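Local coordinates for protein putative sodium:solute symporter (Proteus mirabilis, PDB 5NV9) that couples the inward sodium gradient to the uptake of the sialic acid N-acetylneuraminic acid across the bacterial inner membrane, at residues A[128-133]-A[409-414]; A[239-244]-A[461-466]; A[251-256]-A[416-421]. One frame throughout, in Å; residues are numbered along the deposited sequence.

All three contacts join parts of one LeuT-fold helix bundle. Contacts 2 and 3 share helix 236-253, contact 2 near its start and contact 3 toward its far end, while contacts 1 and 3 use the consecutive helices 405-412 and 415-427. Contact 3 lies in the core, all its touching residues buried, and is the most polar, with a water between backbone and hydroxyl; contacts 1 and 2 are partly buried and purely apolar, contact 1 reaching the protein surface at Leu130. Phe128 of contact 1 packs on Ser254, Gln255 and Asp256 of contact 3, and contact 2 touches both others, through Tyr461 and Ser466. Bound N-acetylneuraminic acid touches contact 2 directly.

Contact 1 (A[128-133]-A[409-414]); sequences FMLFHI and SLIGLM
The Phe131 ring meets Gly412 obliquely, its CD1 lying 3.7 Å from the glycine CA, and in plane at another part of its rim it has CD2 of the neighbouring His132. The imidazole of His132 is in turn overlaid on one face by Phe128, whose CE1 stands 3.2 Å above the plane near the rim; CB of His132 lies over one face of the Phe128 ring. The contact continues at Ile411, which points across from helix 405-412. Its CG1, anti to the backbone N (chi1 -178°), rests against the backbone of helix 118-151, 3.5 Å from Phe131 N. That same CG1 also lies 3.5 Å from Leu130 CB, and CD1 of Ile411 extends the contact alongside Leu130 CB at 3.7 Å. ND1 of His132 is hydrogen-bonded with Ser347 OG, which helps to hold the ring, and Phe131 lies next to Arg135, which binds the sialic acid. Between the two segments the chemistry is thus van der Waals packing of apolar groups, with no hydrogen bond or charge pairing across it to fix the register.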
ATOM      1  N   PHE A 128      -4.120  -5.702  11.294  1.00 24.51           N
ATOM      2  CA  PHE A 128      -4.383  -5.261   9.945  1.00 23.81           C
ATOM      3  C   PHE A 128      -5.328  -4.084   9.965  1.00 23.70           C
ATOM      4  O   PHE A 128      -5.027  -3.040   9.379  1.00 26.56           O
ATOM      5  CB  PHE A 128      -4.901  -6.364   8.985  1.00 23.70           C
ATOM      6  CG  PHE A 128      -5.324  -5.820   7.656  1.00 22.54           C
ATOM      7  CD1 PHE A 128      -4.402  -5.644   6.626  1.00 21.80           C
ATOM      8  CD2 PHE A 128      -6.610  -5.374   7.464  1.00 22.80           C
ATOM      9  CE1 PHE A 128      -4.775  -5.070   5.426  1.00 22.71           C
ATOM     10  CE2 PHE A 128      -6.989  -4.782   6.247  1.00 24.52           C
ATOM     11  CZ  PHE A 128      -6.084  -4.657   5.221  1.00 23.27           C
HETATM   12  N   MSE A 129      -6.480  -4.268  10.593  1.00 24.88           N
HETATM   13  CA  MSE A 129      -7.552  -3.274  10.568  1.00 24.63           C
HETATM   14  C   MSE A 129      -7.060  -1.955  11.147  1.00 26.34           C
HETATM   15  O   MSE A 129      -7.264  -0.897  10.556  1.00 24.92           O
HETATM   16  CB  MSE A 129      -8.754  -3.814  11.288  1.00 22.91           C
HETATM   17  CG  MSE A 129      -9.380  -4.882  10.447  1.00 24.85           C
HETATM   18 SE   MSE A 129     -11.130  -5.368  11.223  1.00 34.45          SE
HETATM   19  CE  MSE A 129     -10.422  -6.522  12.645  1.00 28.73           C
ATOM     20  N   LEU A 130      -6.382  -2.006  12.286  1.00 23.68           N
ATOM     21  CA  LEU A 130      -5.817  -0.797  12.888  1.00 25.78           C
ATOM     22  C   LEU A 130      -4.708  -0.187  12.054  1.00 24.18           C
ATOM     23  O   LEU A 130      -4.653   1.019  11.957  1.00 26.65           O
ATOM     24  CB  LEU A 130      -5.311  -1.063  14.305  1.00 27.40           C
ATOM     25  CG  LEU A 130      -6.430  -1.430  15.275  1.00 33.75           C
ATOM     26  CD1 LEU A 130      -5.859  -1.982  16.578  1.00 37.60           C
ATOM     27  CD2 LEU A 130      -7.339  -0.227  15.510  1.00 35.23           C
ATOM     28  N   PHE A 131      -3.843  -0.986  11.443  1.00 23.88           N
ATOM     29  CA  PHE A 131      -2.776  -0.427  10.627  1.00 24.40           C
ATOM     30  C   PHE A 131      -3.373   0.346   9.442  1.00 25.32           C
ATOM     31  O   PHE A 131      -2.981   1.493   9.146  1.00 26.35           O
ATOM     32  CB  PHE A 131      -1.767  -1.452  10.102  1.00 25.52           C
ATOM     33  CG  PHE A 131      -0.672  -0.808   9.284  1.00 28.82           C
ATOM     34  CD1 PHE A 131       0.314  -0.040   9.903  1.00 33.29           C
ATOM     35  CD2 PHE A 131      -0.686  -0.846   7.866  1.00 32.68           C
ATOM     36  CE1 PHE A 131       1.306   0.616   9.140  1.00 37.34           C
ATOM     37  CE2 PHE A 131       0.293  -0.187   7.097  1.00 32.97           C
ATOM     38  CZ  PHE A 131       1.289   0.540   7.728  1.00 35.63           C
ATOM     39  N   HIS A 132      -4.359  -0.249   8.802  1.00 21.69           N
ATOM     40  CA  HIS A 132      -4.969   0.367   7.623  1.00 21.87           C
ATOM     41  C   HIS A 132      -5.846   1.579   7.871  1.00 23.44           C
ATOM     42  O   HIS A 132      -5.943   2.460   6.985  1.00 23.99           O
ATOM     43  CB  HIS A 132      -5.623  -0.696   6.751  1.00 22.73           C
ATOM     44  CG  HIS A 132      -4.604  -1.409   5.942  1.00 20.94           C
ATOM     45  ND1 HIS A 132      -4.433  -1.169   4.602  1.00 20.87           N
ATOM     46  CD2 HIS A 132      -3.569  -2.169   6.328  1.00 21.58           C
ATOM     47  CE1 HIS A 132      -3.390  -1.836   4.167  1.00 22.20           C
ATOM     48  NE2 HIS A 132      -2.851  -2.468   5.193  1.00 24.45           N
ATOM     49  N   ILE A 133      -6.460   1.651   9.040  1.00 22.28           N
ATOM     50  CA  ILE A 133      -7.021   2.924   9.465  1.00 25.29           C
ATOM     51  C   ILE A 133      -5.970   4.044   9.484  1.00 26.77           C
ATOM     52  O   ILE A 133      -6.233   5.162   8.973  1.00 27.76           O
ATOM     53  CB  ILE A 133      -7.688   2.812  10.812  1.00 28.18           C
ATOM     54  CG1 ILE A 133      -8.883   1.855  10.720  1.00 31.12           C
ATOM     55  CG2 ILE A 133      -8.133   4.196  11.310  1.00 29.64           C
ATOM     56  CD1 ILE A 133     -10.142   2.510  10.219  1.00 35.56           C
ATOM     57  N   SER A 409       2.697   4.622  14.901  1.00 49.04           N
ATOM     58  CA  SER A 409       3.996   3.976  14.909  1.00 50.59           C
ATOM     59  C   SER A 409       3.922   2.664  15.723  1.00 49.23           C
ATOM     60  O   SER A 409       4.522   1.661  15.330  1.00 47.56           O
ATOM     61  CB  SER A 409       5.109   4.920  15.389  1.00 50.43           C
ATOM     62  OG  SER A 409       5.148   5.008  16.788  1.00 56.43           O
ATOM     63  N   LEU A 410       3.128   2.668  16.795  1.00 47.42           N
ATOM     64  CA  LEU A 410       2.911   1.490  17.647  1.00 45.87           C
ATOM     65  C   LEU A 410       2.247   0.300  16.912  1.00 44.30           C
ATOM     66  O   LEU A 410       2.735  -0.843  16.989  1.00 41.15           O
ATOM     67  CB  LEU A 410       2.052   1.895  18.843  1.00 45.23           C
ATOM     68  CG  LEU A 410       1.809   0.862  19.920  1.00 47.57           C
ATOM     69  CD1 LEU A 410       3.135   0.274  20.359  1.00 50.43           C
ATOM     70  CD2 LEU A 410       1.091   1.540  21.077  1.00 52.93           C
ATOM     71  N   ILE A 411       1.139   0.575  16.209  1.00 44.25           N
ATOM     72  CA  ILE A 411       0.385  -0.470  15.460  1.00 40.20           C
ATOM     73  C   ILE A 411       1.202  -1.000  14.248  1.00 40.37           C
ATOM     74  O   ILE A 411       1.159  -2.202  13.919  1.00 38.15           O
ATOM     75  CB  ILE A 411      -1.002   0.061  15.011  1.00 44.44           C
ATOM     76  CG1 ILE A 411      -1.773  -1.018  14.292  1.00 42.81           C
ATOM     77  CG2 ILE A 411      -0.881   1.251  14.085  1.00 46.41           C
ATOM     78  CD1 ILE A 411      -1.905  -2.279  15.153  1.00 47.62           C
ATOM     79  N   GLY A 412       1.956  -0.086  13.616  1.00 36.84           N
ATOM     80  CA  GLY A 412       2.904  -0.411  12.553  1.00 37.40           C
ATOM     81  C   GLY A 412       3.891  -1.487  12.927  1.00 37.11           C
ATOM     82  O   GLY A 412       4.246  -2.330  12.105  1.00 39.77           O
ATOM     83  N   LEU A 413       4.339  -1.472  14.176  1.00 33.46           N
ATOM     84  CA  LEU A 413       5.238  -2.490  14.629  1.00 32.53           C
ATOM     85  C   LEU A 413       4.625  -3.912  14.590  1.00 29.75           C
ATOM     86  O   LEU A 413       5.378  -4.904  14.574  1.00 32.15           O
ATOM     87  CB  LEU A 413       5.664  -2.188  16.045  1.00 31.89           C
ATOM     88  CG  LEU A 413       6.442  -0.890  16.298  1.00 31.39           C
ATOM     89  CD1 LEU A 413       6.606  -0.684  17.810  1.00 30.12           C
ATOM     90  CD2 LEU A 413       7.774  -0.985  15.597  1.00 29.85           C
HETATM   91  N   MSE A 414       3.296  -4.020  14.591  1.00 28.20           N
HETATM   92  CA  MSE A 414       2.603  -5.337  14.561  1.00 30.18           C
HETATM   93  C   MSE A 414       2.633  -6.025  13.206  1.00 31.51           C
HETATM   94  O   MSE A 414       2.376  -7.241  13.145  1.00 36.74           O
HETATM   95  CB  MSE A 414       1.166  -5.344  15.074  1.00 32.12           C
HETATM   96  CG  MSE A 414       0.980  -4.591  16.392  1.00 34.30           C
HETATM   97 SE   MSE A 414       1.830  -5.615  17.829  1.00 42.88          SE
HETATM   98  CE  MSE A 414       3.386  -4.420  18.192  1.00 32.88           C
TER

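Contact 2 (A[239-244]-A[461-466]); sequences LMIGFL and YGVIGS. With SLB (N-acetyl-beta-neuraminic acid), chain D.
Val463 of helix 459-475 meets Ile241 of helix 236-253 through their methyl groups, the two side chains crossing at about a right angle. Along the second segment, Tyr461 comes first and packs its ring on the side chain of Leu413. Val463 then carries the contact. Its CG2, anti to the carbonyl carbon, comes within 3.8 Å of Ile241 CG2, while its CG1 is 4.0 Å from that same methyl, Ile241 CG2. Ile241 presents CG2 because this branch is anti to its own backbone N, which leaves CG1 beside that nitrogen. Val463 CG2 also reaches across to the backbone of the other helix, 4.3 Å from Gly242 CA, and Val463 packs on Phe245 as well. Ile464 faces helix 433-452. Gly465 gives its carbonyl oxygen to the hydroxyl of Ser443, and Ser466 closes the segment with a hydrogen bond from OG to Gly416 O. Beyond Gly242, Phe243 turns to the substrate: C11 of N-acetylneuraminic acid lies 3.5 Å above one ring face of Phe243, displaced toward the rim, and Phe459 and Phe78 meet the same ring edge to face. The acetamido methyl thus rests on an aromatic wall of the sialic acid pocket, and the helix supplying that wall is backed by helix 459-475 within this LeuT-fold transporter.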
ATOM      1  N   LEU A 239      18.348  -1.676   3.759  1.00 24.06           N
ATOM      2  CA  LEU A 239      17.142  -1.570   2.975  1.00 23.88           C
ATOM      3  C   LEU A 239      16.813  -2.864   2.170  1.00 24.27           C
ATOM      4  O   LEU A 239      15.651  -3.160   1.976  1.00 25.83           O
ATOM      5  CB  LEU A 239      17.151  -0.315   2.093  1.00 25.42           C
ATOM      6  CG  LEU A 239      18.165  -0.283   0.979  1.00 27.88           C
ATOM      7  CD1 LEU A 239      17.616  -1.076  -0.185  1.00 29.99           C
ATOM      8  CD2 LEU A 239      18.482   1.142   0.516  1.00 29.23           C
HETATM    9  N   MSE A 240      17.803  -3.655   1.765  1.00 23.96           N
HETATM   10  CA  MSE A 240      17.541  -4.946   1.149  1.00 26.42           C
HETATM   11  C   MSE A 240      16.863  -5.913   2.106  1.00 26.36           C
HETATM   12  O   MSE A 240      15.839  -6.482   1.757  1.00 24.87           O
HETATM   13  CB  MSE A 240      18.795  -5.597   0.590  1.00 28.25           C
HETATM   14  CG  MSE A 240      19.107  -4.932  -0.737  1.00 33.09           C
HETATM   15 SE   MSE A 240      20.830  -5.578  -1.469  1.00 40.94          SE
HETATM   16  CE  MSE A 240      19.953  -7.032  -2.488  1.00 40.20           C
ATOM     17  N   ILE A 241      17.401  -6.101   3.315  1.00 24.68           N
ATOM     18  CA  ILE A 241      16.736  -6.958   4.289  1.00 26.47           C
ATOM     19  C   ILE A 241      15.404  -6.351   4.724  1.00 23.82           C
ATOM     20  O   ILE A 241      14.388  -7.057   4.765  1.00 20.27           O
ATOM     21  CB  ILE A 241      17.568  -7.230   5.554  1.00 30.46           C
ATOM     22  CG1 ILE A 241      18.992  -7.589   5.197  1.00 35.85           C
ATOM     23  CG2 ILE A 241      16.985  -8.430   6.304  1.00 31.04           C
ATOM     24  CD1 ILE A 241      19.938  -7.254   6.330  1.00 40.62           C
ATOM     25  N   GLY A 242      15.396  -5.037   4.964  1.00 22.16           N
ATOM     26  CA  GLY A 242      14.167  -4.327   5.326  1.00 22.39           C
ATOM     27  C   GLY A 242      13.066  -4.437   4.262  1.00 25.75           C
ATOM     28  O   GLY A 242      11.908  -4.795   4.574  1.00 23.79           O
ATOM     29  N   PHE A 243      13.392  -4.151   2.994  1.00 25.84           N
ATOM     30  CA  PHE A 243      12.378  -4.279   1.938  1.00 26.00           C
ATOM     31  C   PHE A 243      11.945  -5.725   1.651  1.00 26.69           C
ATOM     32  O   PHE A 243      10.745  -5.955   1.339  1.00 27.70           O
ATOM     33  CB  PHE A 243      12.775  -3.587   0.630  1.00 23.53           C
ATOM     34  CG  PHE A 243      12.512  -2.107   0.638  1.00 23.17           C
ATOM     35  CD1 PHE A 243      11.305  -1.612   1.046  1.00 23.54           C
ATOM     36  CD2 PHE A 243      13.500  -1.212   0.317  1.00 22.72           C
ATOM     37  CE1 PHE A 243      11.044  -0.230   1.086  1.00 23.63           C
ATOM     38  CE2 PHE A 243      13.257   0.157   0.353  1.00 22.76           C
ATOM     39  CZ  PHE A 243      12.026   0.658   0.738  1.00 24.06           C
ATOM     40  N   LEU A 244      12.877  -6.686   1.761  1.00 23.64           N
ATOM     41  CA  LEU A 244      12.491  -8.070   1.648  1.00 23.87           C
ATOM     42  C   LEU A 244      11.351  -8.375   2.623  1.00 23.19           C
ATOM     43  O   LEU A 244      10.319  -8.881   2.226  1.00 22.37           O
ATOM     44  CB  LEU A 244      13.656  -8.981   1.881  1.00 25.98           C
ATOM     45  CG  LEU A 244      13.350 -10.475   1.844  1.00 27.98           C
ATOM     46  CD1 LEU A 244      12.835 -10.817   0.478  1.00 29.34           C
ATOM     47  CD2 LEU A 244      14.656 -11.186   2.148  1.00 30.88           C
ATOM     48  N   TYR A 461      12.698  -3.206  12.121  1.00 24.66           N
ATOM     49  CA  TYR A 461      11.519  -3.509  12.893  1.00 24.77           C
ATOM     50  C   TYR A 461      10.764  -4.709  12.321  1.00 25.17           C
ATOM     51  O   TYR A 461      10.359  -5.583  13.091  1.00 24.38           O
ATOM     52  CB  TYR A 461      10.558  -2.332  13.026  1.00 26.96           C
ATOM     53  CG  TYR A 461      11.115  -1.045  13.621  1.00 27.22           C
ATOM     54  CD1 TYR A 461      12.262  -1.021  14.368  1.00 29.27           C
ATOM     55  CD2 TYR A 461      10.449   0.141  13.443  1.00 29.05           C
ATOM     56  CE1 TYR A 461      12.753   0.154  14.904  1.00 28.70           C
ATOM     57  CE2 TYR A 461      10.953   1.328  13.942  1.00 27.69           C
ATOM     58  CZ  TYR A 461      12.095   1.305  14.675  1.00 27.46           C
ATOM     59  OH  TYR A 461      12.598   2.433  15.175  1.00 27.40           O
ATOM     60  N   GLY A 462      10.618  -4.760  10.998  1.00 23.08           N
ATOM     61  CA  GLY A 462       9.875  -5.842  10.331  1.00 25.19           C
ATOM     62  C   GLY A 462      10.576  -7.186  10.426  1.00 25.94           C
ATOM     63  O   GLY A 462       9.937  -8.198  10.700  1.00 23.83           O
ATOM     64  N   VAL A 463      11.892  -7.182  10.216  1.00 25.70           N
ATOM     65  CA  VAL A 463      12.731  -8.379  10.213  1.00 26.82           C
ATOM     66  C   VAL A 463      12.705  -9.024  11.631  1.00 27.40           C
ATOM     67  O   VAL A 463      12.517 -10.228  11.800  1.00 24.18           O
ATOM     68  CB  VAL A 463      14.222  -8.016   9.875  1.00 31.61           C
ATOM     69  CG1 VAL A 463      15.025  -9.290   9.633  1.00 34.94           C
ATOM     70  CG2 VAL A 463      14.320  -7.113   8.649  1.00 34.05           C
ATOM     71  N   ILE A 464      12.852  -8.166  12.645  1.00 27.76           N
ATOM     72  CA  ILE A 464      12.895  -8.563  14.057  1.00 27.23           C
ATOM     73  C   ILE A 464      11.549  -9.170  14.410  1.00 27.71           C
ATOM     74  O   ILE A 464      11.486 -10.231  15.007  1.00 24.48           O
ATOM     75  CB  ILE A 464      13.230  -7.350  14.983  1.00 27.02           C
ATOM     76  CG1 ILE A 464      14.772  -7.117  14.989  1.00 26.60           C
ATOM     77  CG2 ILE A 464      12.732  -7.559  16.410  1.00 28.96           C
ATOM     78  CD1 ILE A 464      15.243  -5.777  15.491  1.00 26.71           C
ATOM     79  N   GLY A 465      10.489  -8.454  14.073  1.00 25.04           N
ATOM     80  CA  GLY A 465       9.151  -8.911  14.342  1.00 28.56           C
ATOM     81  C   GLY A 465       8.882 -10.257  13.687  1.00 27.80           C
ATOM     82  O   GLY A 465       8.426 -11.190  14.341  1.00 28.81           O
ATOM     83  N   SER A 466       9.187 -10.354  12.402  1.00 28.49           N
ATOM     84  CA  SER A 466       8.974 -11.590  11.660  1.00 31.83           C
ATOM     85  C   SER A 466       9.794 -12.736  12.200  1.00 27.40           C
ATOM     86  O   SER A 466       9.250 -13.792  12.500  1.00 23.95           O
ATOM     87  CB  SER A 466       9.281 -11.397  10.167  1.00 32.00           C
ATOM     88  OG  SER A 466       8.192 -10.713   9.560  1.00 36.28           O
TER
HETATM   89  C1  SLB D 503       3.148   3.214  -1.111  1.00 27.24           C
HETATM   90  C2  SLB D 503       4.006   1.989  -0.953  1.00 25.15           C
HETATM   91  C3  SLB D 503       5.122   2.291   0.020  1.00 24.67           C
HETATM   92  C4  SLB D 503       6.177   1.164   0.082  1.00 25.99           C
HETATM   93  C5  SLB D 503       6.714   1.028  -1.343  1.00 26.42           C
HETATM   94  C6  SLB D 503       5.554   0.718  -2.313  1.00 26.08           C
HETATM   95  C7  SLB D 503       5.966   0.581  -3.785  1.00 24.20           C
HETATM   96  C8  SLB D 503       4.782   0.300  -4.672  1.00 22.85           C
HETATM   97  C9  SLB D 503       5.213  -0.002  -6.107  1.00 24.83           C
HETATM   98  C10 SLB D 503       8.986   0.196  -1.825  1.00 28.16           C
HETATM   99  C11 SLB D 503       9.745  -1.059  -2.169  1.00 31.60           C
HETATM  100  N5  SLB D 503       7.726  -0.034  -1.427  1.00 27.84           N
HETATM  101  O1A SLB D 503       3.414   4.018  -2.069  1.00 24.48           O
HETATM  102  O1B SLB D 503       2.218   3.420  -0.241  1.00 29.61           O
HETATM  103  O2  SLB D 503       3.224   0.855  -0.483  1.00 24.77           O
HETATM  104  O4  SLB D 503       7.276   1.512   0.993  1.00 24.67           O
HETATM  105  O6  SLB D 503       4.576   1.754  -2.257  1.00 27.94           O
HETATM  106  O7  SLB D 503       6.554   1.795  -4.265  1.00 23.82           O
HETATM  107  O8  SLB D 503       4.035  -0.795  -4.154  1.00 25.09           O
HETATM  108  O9  SLB D 503       5.985  -1.225  -6.202  1.00 27.58           O
HETATM  109  O10 SLB D 503       9.468   1.334  -1.958  1.00 26.82           O

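Contact 3 (A[251-256]-A[416-421]); sequences FTASQD and GPMTGL
Ala253 and Thr419 bring their backbones within 5.3 Å of each other, CA to CA, where helix 236-253 runs through a wider pi-type turn at 251-253 and Ser254, extended at psi 119°, interrupts the helix and takes the N-cap position of helix 255-258. Ala253 aims its CB at helix 415-427, the methyl resting 3.7 Å from Thr419 OG1 and against Thr419 CA. That hydroxyl is spent within its own helix, hydrogen-bonded to Gly415 O. Next to Thr419 on the same helix, Met418, a selenomethionine with CG anti to the backbone N (chi1 173°), bends at its last torsion, and its SE reaches 3.7 Å from Ala253 O. The same carbonyl oxygen is hydrogen-bonded to Tyr109 OH. A water spans the two segments at Thr252: it donates to Thr252 OG1 at 2.8 Å and to Thr419 O at 3.1 Å, while the Thr252 hydroxyl is also bonded to Ile248 O, so this buried oxygen has two partners. Next to the contact, Ser254 OG donates to Asp256 OD1 at 2.6 Å, meeting it nearly along the C-O axis; Gln250 NE2 adds a weak bond to that oxygen. The break is further tied by Gln255, whose amide is hydrogen-bonded to Ala108, Thr106 and Ser353. An interruption of this kind is consistent with the discontinuous helices of the LeuT fold, and here the alanine methyl, the selenomethionine and a bridging water join it to helix 415-427.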
ATOM      1  N   PHE A 251       2.695  -8.869   0.384  1.00 21.94           N
ATOM      2  CA  PHE A 251       2.190  -9.875  -0.524  1.00 21.36           C
ATOM      3  C   PHE A 251       1.711 -11.186   0.055  1.00 22.29           C
ATOM      4  O   PHE A 251       1.082 -11.943  -0.699  1.00 23.09           O
ATOM      5  CB  PHE A 251       3.212 -10.067  -1.679  1.00 22.44           C
ATOM      6  CG  PHE A 251       3.346  -8.837  -2.524  1.00 21.64           C
ATOM      7  CD1 PHE A 251       2.469  -8.607  -3.578  1.00 24.72           C
ATOM      8  CD2 PHE A 251       4.297  -7.858  -2.218  1.00 25.36           C
ATOM      9  CE1 PHE A 251       2.559  -7.446  -4.338  1.00 24.25           C
ATOM     10  CE2 PHE A 251       4.395  -6.684  -2.974  1.00 23.08           C
ATOM     11  CZ  PHE A 251       3.518  -6.495  -4.036  1.00 25.52           C
ATOM     12  N   THR A 252       1.954 -11.446   1.347  1.00 22.11           N
ATOM     13  CA  THR A 252       1.484 -12.690   2.019  1.00 22.28           C
ATOM     14  C   THR A 252       0.551 -12.475   3.225  1.00 23.36           C
ATOM     15  O   THR A 252      -0.261 -13.322   3.561  1.00 26.58           O
ATOM     16  CB  THR A 252       2.664 -13.554   2.504  1.00 24.44           C
ATOM     17  OG1 THR A 252       3.448 -12.896   3.509  1.00 22.54           O
ATOM     18  CG2 THR A 252       3.566 -13.919   1.344  1.00 26.93           C
ATOM     19  N   ALA A 253       0.693 -11.354   3.913  1.00 21.11           N
ATOM     20  CA  ALA A 253       0.078 -11.187   5.228  1.00 19.49           C
ATOM     21  C   ALA A 253      -0.846 -10.002   5.280  1.00 20.68           C
ATOM     22  O   ALA A 253      -1.391  -9.764   6.324  1.00 23.19           O
ATOM     23  CB  ALA A 253       1.165 -11.061   6.308  1.00 17.73           C
ATOM     24  N   SER A 254      -1.062  -9.304   4.154  1.00 20.12           N
ATOM     25  CA  SER A 254      -1.799  -8.056   4.135  1.00 22.45           C
ATOM     26  C   SER A 254      -3.054  -8.242   3.285  1.00 21.83           C
ATOM     27  O   SER A 254      -2.963  -8.555   2.101  1.00 21.16           O
ATOM     28  CB  SER A 254      -0.907  -6.953   3.588  1.00 25.94           C
ATOM     29  OG  SER A 254      -1.493  -5.701   3.817  1.00 35.75           O
ATOM     30  N   GLN A 255      -4.211  -8.071   3.913  1.00 20.27           N
ATOM     31  CA  GLN A 255      -5.487  -8.349   3.283  1.00 20.24           C
ATOM     32  C   GLN A 255      -5.755  -7.547   2.013  1.00 20.27           C
ATOM     33  O   GLN A 255      -6.461  -8.042   1.130  1.00 18.73           O
ATOM     34  CB  GLN A 255      -6.606  -8.134   4.306  1.00 21.36           C
ATOM     35  CG  GLN A 255      -8.033  -8.276   3.732  1.00 21.46           C
ATOM     36  CD  GLN A 255      -8.429  -9.683   3.281  1.00 23.92           C
ATOM     37  OE1 GLN A 255      -7.645 -10.647   3.375  1.00 26.80           O
ATOM     38  NE2 GLN A 255      -9.618  -9.789   2.689  1.00 23.39           N
ATOM     39  N   ASP A 256      -5.258  -6.298   1.923  1.00 19.61           N
ATOM     40  CA  ASP A 256      -5.539  -5.466   0.718  1.00 21.23           C
ATOM     41  C   ASP A 256      -4.971  -6.091  -0.580  1.00 21.84           C
ATOM     42  O   ASP A 256      -5.598  -5.996  -1.629  1.00 28.20           O
ATOM     43  CB  ASP A 256      -5.111  -3.994   0.902  1.00 21.49           C
ATOM     44  CG  ASP A 256      -3.627  -3.832   1.215  1.00 25.37           C
ATOM     45  OD1 ASP A 256      -2.952  -4.750   1.835  1.00 24.11           O
ATOM     46  OD2 ASP A 256      -3.139  -2.733   0.855  1.00 30.42           O
ATOM     47  N   GLY A 416       5.340  -6.873  11.488  1.00 26.31           N
ATOM     48  CA  GLY A 416       6.340  -7.908  11.614  1.00 25.95           C
ATOM     49  C   GLY A 416       5.757  -9.200  12.189  1.00 26.11           C
ATOM     50  O   GLY A 416       5.808 -10.260  11.546  1.00 26.89           O
ATOM     51  N   PRO A 417       5.181  -9.134  13.396  1.00 27.97           N
ATOM     52  CA  PRO A 417       4.613 -10.367  14.002  1.00 26.69           C
ATOM     53  C   PRO A 417       3.510 -10.984  13.118  1.00 27.33           C
ATOM     54  O   PRO A 417       3.424 -12.196  12.988  1.00 23.74           O
ATOM     55  CB  PRO A 417       4.083  -9.879  15.364  1.00 26.55           C
ATOM     56  CG  PRO A 417       4.829  -8.621  15.666  1.00 27.83           C
ATOM     57  CD  PRO A 417       5.136  -7.995  14.323  1.00 29.03           C
HETATM   58  N   MSE A 418       2.663 -10.160  12.472  1.00 28.36           N
HETATM   59  CA  MSE A 418       1.614 -10.730  11.626  1.00 27.34           C
HETATM   60  C   MSE A 418       2.227 -11.562  10.503  1.00 24.19           C
HETATM   61  O   MSE A 418       1.763 -12.692  10.169  1.00 23.65           O
HETATM   62  CB  MSE A 418       0.769  -9.531  11.197  1.00 29.97           C
HETATM   63  CG  MSE A 418      -0.315  -9.813  10.172  1.00 34.95           C
HETATM   64 SE   MSE A 418      -1.105  -8.088   9.571  1.00 41.41          SE
HETATM   65  CE  MSE A 418      -0.418  -7.040  11.089  1.00 32.01           C
ATOM     66  N   THR A 419       3.292 -11.047   9.925  1.00 24.75           N
ATOM     67  CA  THR A 419       3.938 -11.669   8.778  1.00 25.11           C
ATOM     68  C   THR A 419       4.706 -12.929   9.202  1.00 25.24           C
ATOM     69  O   THR A 419       4.765 -13.932   8.452  1.00 24.47           O
ATOM     70  CB  THR A 419       4.944 -10.701   8.127  1.00 27.89           C
ATOM     71  OG1 THR A 419       4.280  -9.527   7.634  1.00 29.20           O
ATOM     72  CG2 THR A 419       5.707 -11.374   7.031  1.00 28.62           C
ATOM     73  N   GLY A 420       5.327 -12.879  10.384  1.00 25.11           N
ATOM     74  CA  GLY A 420       6.009 -14.074  10.908  1.00 22.66           C
ATOM     75  C   GLY A 420       5.069 -15.277  11.098  1.00 22.59           C
ATOM     76  O   GLY A 420       5.452 -16.438  10.900  1.00 21.25           O
ATOM     77  N   LEU A 421       3.855 -14.990  11.579  1.00 21.99           N
ATOM     78  CA  LEU A 421       2.855 -15.998  11.757  1.00 21.39           C
ATOM     79  C   LEU A 421       2.585 -16.763  10.487  1.00 21.93           C
ATOM     80  O   LEU A 421       2.449 -17.969  10.575  1.00 22.01           O
ATOM     81  CB  LEU A 421       1.560 -15.431  12.310  1.00 21.10           C
ATOM     82  CG  LEU A 421       1.558 -15.008  13.788  1.00 20.66           C
ATOM     83  CD1 LEU A 421       0.354 -14.120  14.128  1.00 19.56           C
ATOM     84  CD2 LEU A 421       1.543 -16.217  14.703  1.00 21.22           C
TER
HETATM   85  O   HOH W   1       4.421 -14.655   5.425  1.00 25.79           O